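Thiol peroxidase (PDB 2YZH) probably reduces hydrogen peroxide and organic hydroperoxides to water and alcohols at the expense of thioredoxin, as a homodimeric atypical two-cysteine peroxiredoxin of the Tpx subfamily. Local coordinates at residues 63-66 with 67-71; 151-154 with 155-158. All coordinates share one frame; numbering follows the deposited sequence.

Interaction 1: 63-66 with 67-71; sequences CETE and TKKFN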
loop_
_atom_site.group_PDB
_atom_site.type_symbol
_atom_site.label_atom_id
_atom_site.label_comp_id
_atom_site.label_asym_id
_atom_site.label_seq_id
_atom_site.Cartn_x
_atom_site.Cartn_y
_atom_site.Cartn_z
ATOM N N CYS D 63 -2.378 -22.219 -12.043
ATOM C CA CYS D 63 -1.997 -21.021 -12.781
ATOM C C CYS D 63 -0.987 -21.351 -13.887
ATOM O O CYS D 63 -1.010 -20.750 -14.958
ATOM C CB CYS D 63 -1.423 -19.975 -11.820
ATOM S SG CYS D 63 -2.570 -19.483 -10.485
ATOM N N GLU D 64 -0.099 -22.304 -13.625
ATOM C CA GLU D 64 0.893 -22.697 -14.620
ATOM C C GLU D 64 0.187 -23.323 -15.816
ATOM O O GLU D 64 0.513 -23.028 -16.966
ATOM C CB GLU D 64 1.892 -23.689 -14.018
ATOM C CG GLU D 64 2.829 -23.063 -13.002
ATOM C CD GLU D 64 3.785 -24.066 -12.384
ATOM O OE1 GLU D 64 4.654 -23.645 -11.589
ATOM O OE2 GLU D 64 3.668 -25.270 -12.691
ATOM N N THR D 65 -0.787 -24.182 -15.532
ATOM C CA THR D 65 -1.566 -24.851 -16.569
ATOM C C THR D 65 -2.359 -23.842 -17.391
ATOM O O THR D 65 -2.419 -23.930 -18.623
ATOM C CB THR D 65 -2.550 -25.868 -15.944
ATOM O OG1 THR D 65 -1.810 -26.951 -15.371
ATOM C CG2 THR D 65 -3.510 -26.404 -16.992
ATOM N N GLU D 66 -2.973 -22.882 -16.705
ATOM C CA GLU D 66 -3.762 -21.864 -17.385
ATOM C C GLU D 66 -2.878 -21.044 -18.325
ATOM O O GLU D 66 -3.238 -20.800 -19.475
ATOM C CB GLU D 66 -4.415 -20.926 -16.370
ATOM C CG GLU D 66 -5.442 -19.996 -16.991
ATOM C CD GLU D 66 -5.877 -18.880 -16.057
ATOM O OE1 GLU D 66 -5.837 -19.076 -14.827
ATOM O OE2 GLU D 66 -6.274 -17.813 -16.565
ATOM N N THR D 67 -1.721 -20.621 -17.823
ATOM C CA THR D 67 -0.789 -19.818 -18.610
ATOM C C THR D 67 -0.243 -20.567 -19.827
ATOM O O THR D 67 -0.111 -19.988 -20.909
ATOM C CB THR D 67 0.385 -19.335 -17.743
ATOM O OG1 THR D 67 -0.129 -18.637 -16.602
ATOM C CG2 THR D 67 1.285 -18.391 -18.542
ATOM N N LYS D 68 0.079 -21.846 -19.661
ATOM C CA LYS D 68 0.584 -22.626 -20.787
ATOM C C LYS D 68 -0.498 -22.773 -21.847
ATOM O O LYS D 68 -0.222 -22.687 -23.042
ATOM C CB LYS D 68 1.034 -24.022 -20.338
ATOM C CG LYS D 68 2.321 -24.038 -19.541
ATOM C CD LYS D 68 3.434 -23.286 -20.267
ATOM C CE LYS D 68 3.864 -23.957 -21.569
ATOM N NZ LYS D 68 4.777 -25.118 -21.342
ATOM N N LYS D 69 -1.733 -22.983 -21.401
ATOM C CA LYS D 69 -2.857 -23.159 -22.309
ATOM C C LYS D 69 -3.140 -21.887 -23.108
ATOM O O LYS D 69 -3.411 -21.948 -24.308
ATOM C CB LYS D 69 -4.100 -23.596 -21.523
ATOM C CG LYS D 69 -5.173 -24.260 -22.381
ATOM C CD LYS D 69 -6.188 -25.029 -21.533
ATOM C CE LYS D 69 -5.524 -26.134 -20.709
ATOM N NZ LYS D 69 -6.497 -26.892 -19.861
ATOM N N PHE D 70 -3.077 -20.733 -22.452
ATOM C CA PHE D 70 -3.310 -19.478 -23.159
ATOM C C PHE D 70 -2.154 -19.184 -24.108
ATOM O O PHE D 70 -2.354 -18.627 -25.184
ATOM C CB PHE D 70 -3.490 -18.320 -22.174
ATOM C CG PHE D 70 -4.923 -18.080 -21.784
ATOM C CD1 PHE D 70 -5.872 -17.760 -22.750
ATOM C CD2 PHE D 70 -5.327 -18.184 -20.458
ATOM C CE1 PHE D 70 -7.204 -17.547 -22.402
ATOM C CE2 PHE D 70 -6.654 -17.972 -20.100
ATOM C CZ PHE D 70 -7.595 -17.653 -21.075
ATOM N N ASN D 71 -0.943 -19.561 -23.708
ATOM C CA ASN D 71 0.229 -19.344 -24.550
ATOM C C ASN D 71 0.058 -20.128 -25.852
ATOM O O ASN D 71 0.414 -19.654 -26.934
ATOM C CB ASN D 71 1.496 -19.806 -23.825
ATOM C CG ASN D 71 2.762 -19.501 -24.611
ATOM O OD1 ASN D 71 3.098 -18.337 -24.844
ATOM N ND2 ASN D 71 3.467 -20.550 -25.032
#
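Glu-66 and Phe-70 run side by side along helix 61-73, one turn apart and pointing the same way. Glu-66 leaves the backbone with CG anti to its N (chi1 -170°) and stays extended, which carries the chain toward the ring one turn on. Its CB merely sits beside the peptide N of Thr-67, as its position in the chain requires; its CG comes within 3.9 Å of Phe-70 CE2, and its OE2 stands 3.6 Å from that same CE2. The carboxylate and ring planes are 58° apart, so the groups are neither stacked nor perpendicular. The other oxygen, OE1, is in a salt bridge with Arg-134, and Phe-70 meets Tyr-160 edge-to-face.

On another side of the helix, Thr-67 returns its hydroxyl to the preceding turn: OG1 donates to Cys-63 O at 2.8 Å. Thr-67 N donates to Cys-63 O at 3.0 Å, and the two donors arrive from opposite faces of the carbonyl plane. A chi1 of -55° sets OG1 beside its own backbone N, aimed at this shared acceptor. A valine here would probably leave Cys-63 O with the single helical bond and lose the side-chain tie to the preceding turn.

Lys-69 lies alongside Thr-65, pointing the same way, with Thr-65 CG2 4.2 Å from Lys-69 NZ, which forms a salt bridge with Glu-157. Cys-63 is the predicted peroxidatic cysteine, expected to pass through a sulfenic acid intermediate; the two bonds on its carbonyl are likely to steady the backbone there, while the Glu-66 carboxylate holds Arg-134, whose side chain touches Cys-63.

Interaction 2: 151-154 with 155-158; sequences VPEI and TEEP
Glu-153 folds its side chain forward to Thr-155 within a type I beta turn, Glu-153 to Glu-156, in the loop that leads from strand 145-150 to helix 160-170. The turn is closed by Glu-156 N donating to Glu-153 O at 3.0 Å. A bend at chi2 (62°) folds the Glu-153 carboxylate toward the turn, and OE2 accepts Thr-155 N through its anti lone pair at 3.0 Å, the N-H...O angle being a nearly straight 172°. The side chains of Glu-153 and Thr-155 cross obliquely. The same OE2 also takes the backbone N of Lys-10, while OE1 takes that of Gly-11, tying the turn to the hairpin of strands 6-9 and 12-15.

Glu-156, extended beyond CG, lays its carboxylate carbon CD 3.5 Å from Glu-153 CB; its acid oxygens approach the aliphatic part of Glu-153, and the two carboxylates keep apart, with Glu-153 OE1 and Glu-156 OE2 5.6 Å from each other. Pro-152 crosses Glu-156 at about a right angle, its CG 4.0 Å from Glu-156 OE1. Ahead of the turn, the two methyls of Val-151 face different partners: CG1 lies 3.5 Å from Glu-156 O, and CG2 rests 3.6 Å from CB of Pro-158.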
loop_
_atom_site.group_PDB
_atom_site.type_symbol
_atom_site.label_atom_id
_atom_site.label_comp_id
_atom_site.label_asym_id
_atom_site.label_seq_id
_atom_site.Cartn_x
_atom_site.Cartn_y
_atom_site.Cartn_z
ATOM N N VAL D 151 -13.589 -16.381 -12.759
ATOM C CA VAL D 151 -13.738 -17.799 -12.434
ATOM C C VAL D 151 -14.346 -17.855 -11.032
ATOM O O VAL D 151 -13.802 -17.287 -10.088
ATOM C CB VAL D 151 -12.370 -18.518 -12.476
ATOM C CG1 VAL D 151 -12.557 -20.027 -12.297
ATOM C CG2 VAL D 151 -11.682 -18.228 -13.809
ATOM N N PRO D 152 -15.490 -18.544 -10.878
ATOM C CA PRO D 152 -16.181 -18.657 -9.587
ATOM C C PRO D 152 -15.445 -19.323 -8.430
ATOM O O PRO D 152 -15.795 -19.114 -7.269
ATOM C CB PRO D 152 -17.475 -19.385 -9.954
ATOM C CG PRO D 152 -17.035 -20.274 -11.086
ATOM C CD PRO D 152 -16.168 -19.349 -11.911
ATOM N N GLU D 153 -14.441 -20.132 -8.745
ATOM C CA GLU D 153 -13.659 -20.823 -7.724
ATOM C C GLU D 153 -12.199 -20.668 -8.104
ATOM O O GLU D 153 -11.817 -20.977 -9.227
ATOM C CB GLU D 153 -14.038 -22.311 -7.678
ATOM C CG GLU D 153 -12.997 -23.235 -7.040
ATOM C CD GLU D 153 -12.718 -22.925 -5.578
ATOM O OE1 GLU D 153 -13.675 -22.913 -4.774
ATOM O OE2 GLU D 153 -11.534 -22.708 -5.229
ATOM N N ILE D 154 -11.385 -20.190 -7.169
ATOM C CA ILE D 154 -9.965 -19.985 -7.432
ATOM C C ILE D 154 -9.220 -21.231 -7.926
ATOM O O ILE D 154 -8.349 -21.122 -8.789
ATOM C CB ILE D 154 -9.254 -19.421 -6.183
ATOM C CG1 ILE D 154 -9.798 -18.020 -5.878
ATOM C CG2 ILE D 154 -7.747 -19.352 -6.417
ATOM C CD1 ILE D 154 -9.365 -17.463 -4.541
ATOM N N THR D 155 -9.558 -22.411 -7.409
ATOM C CA THR D 155 -8.867 -23.629 -7.844
ATOM C C THR D 155 -9.268 -24.119 -9.232
ATOM O O THR D 155 -8.630 -25.018 -9.774
ATOM C CB THR D 155 -9.080 -24.818 -6.873
ATOM O OG1 THR D 155 -10.469 -25.163 -6.831
ATOM C CG2 THR D 155 -8.587 -24.472 -5.477
ATOM N N GLU D 156 -10.319 -23.542 -9.808
ATOM C CA GLU D 156 -10.771 -23.965 -11.129
ATOM C C GLU D 156 -10.130 -23.162 -12.259
ATOM O O GLU D 156 -9.736 -22.009 -12.078
ATOM C CB GLU D 156 -12.305 -23.872 -11.213
ATOM C CG GLU D 156 -13.005 -24.819 -10.245
ATOM C CD GLU D 156 -14.517 -24.659 -10.192
ATOM O OE1 GLU D 156 -15.067 -23.746 -10.842
ATOM O OE2 GLU D 156 -15.160 -25.459 -9.480
ATOM N N GLU D 157 -10.023 -23.790 -13.427
ATOM C CA GLU D 157 -9.452 -23.134 -14.598
ATOM C C GLU D 157 -10.564 -22.339 -15.270
ATOM O O GLU D 157 -11.745 -22.626 -15.075
ATOM C CB GLU D 157 -8.883 -24.180 -15.564
ATOM C CG GLU D 157 -7.663 -24.917 -15.028
ATOM C CD GLU D 157 -7.203 -26.033 -15.951
ATOM O OE1 GLU D 157 -6.972 -25.756 -17.147
ATOM O OE2 GLU D 157 -7.075 -27.185 -15.479
ATOM N N PRO D 158 -10.208 -21.318 -16.063
ATOM C CA PRO D 158 -11.245 -20.527 -16.730
ATOM C C PRO D 158 -11.749 -21.216 -17.992
ATOM O O PRO D 158 -11.266 -22.290 -18.352
ATOM C CB PRO D 158 -10.520 -19.226 -17.051
ATOM C CG PRO D 158 -9.156 -19.711 -17.403
ATOM C CD PRO D 158 -8.870 -20.750 -16.318
#

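Overall arrangement
Interaction 1 precedes interaction 2 along the chain, and their centres lie 13 Å apart within one thioredoxin-like domain. The first sits on helix 61-73, in the beta-alpha-beta unit formed with strands 49-54 and 80-86; the second lies in the loop between strand 145-150, outermost in this chain's sheet, and helix 160-170. They meet directly: Lys-69 NZ pairs with Glu-157 OE1 in a 3.0 Å salt bridge, and Pro-158 packs by CD against Glu-66 CD at 3.5 Å. Arg-134 also links them, engaging Glu-66 and the carbonyl of Ile-154. The loop thus borders the probable active site, the Ile-154 side chain being about 7 Å from that of Cys-63.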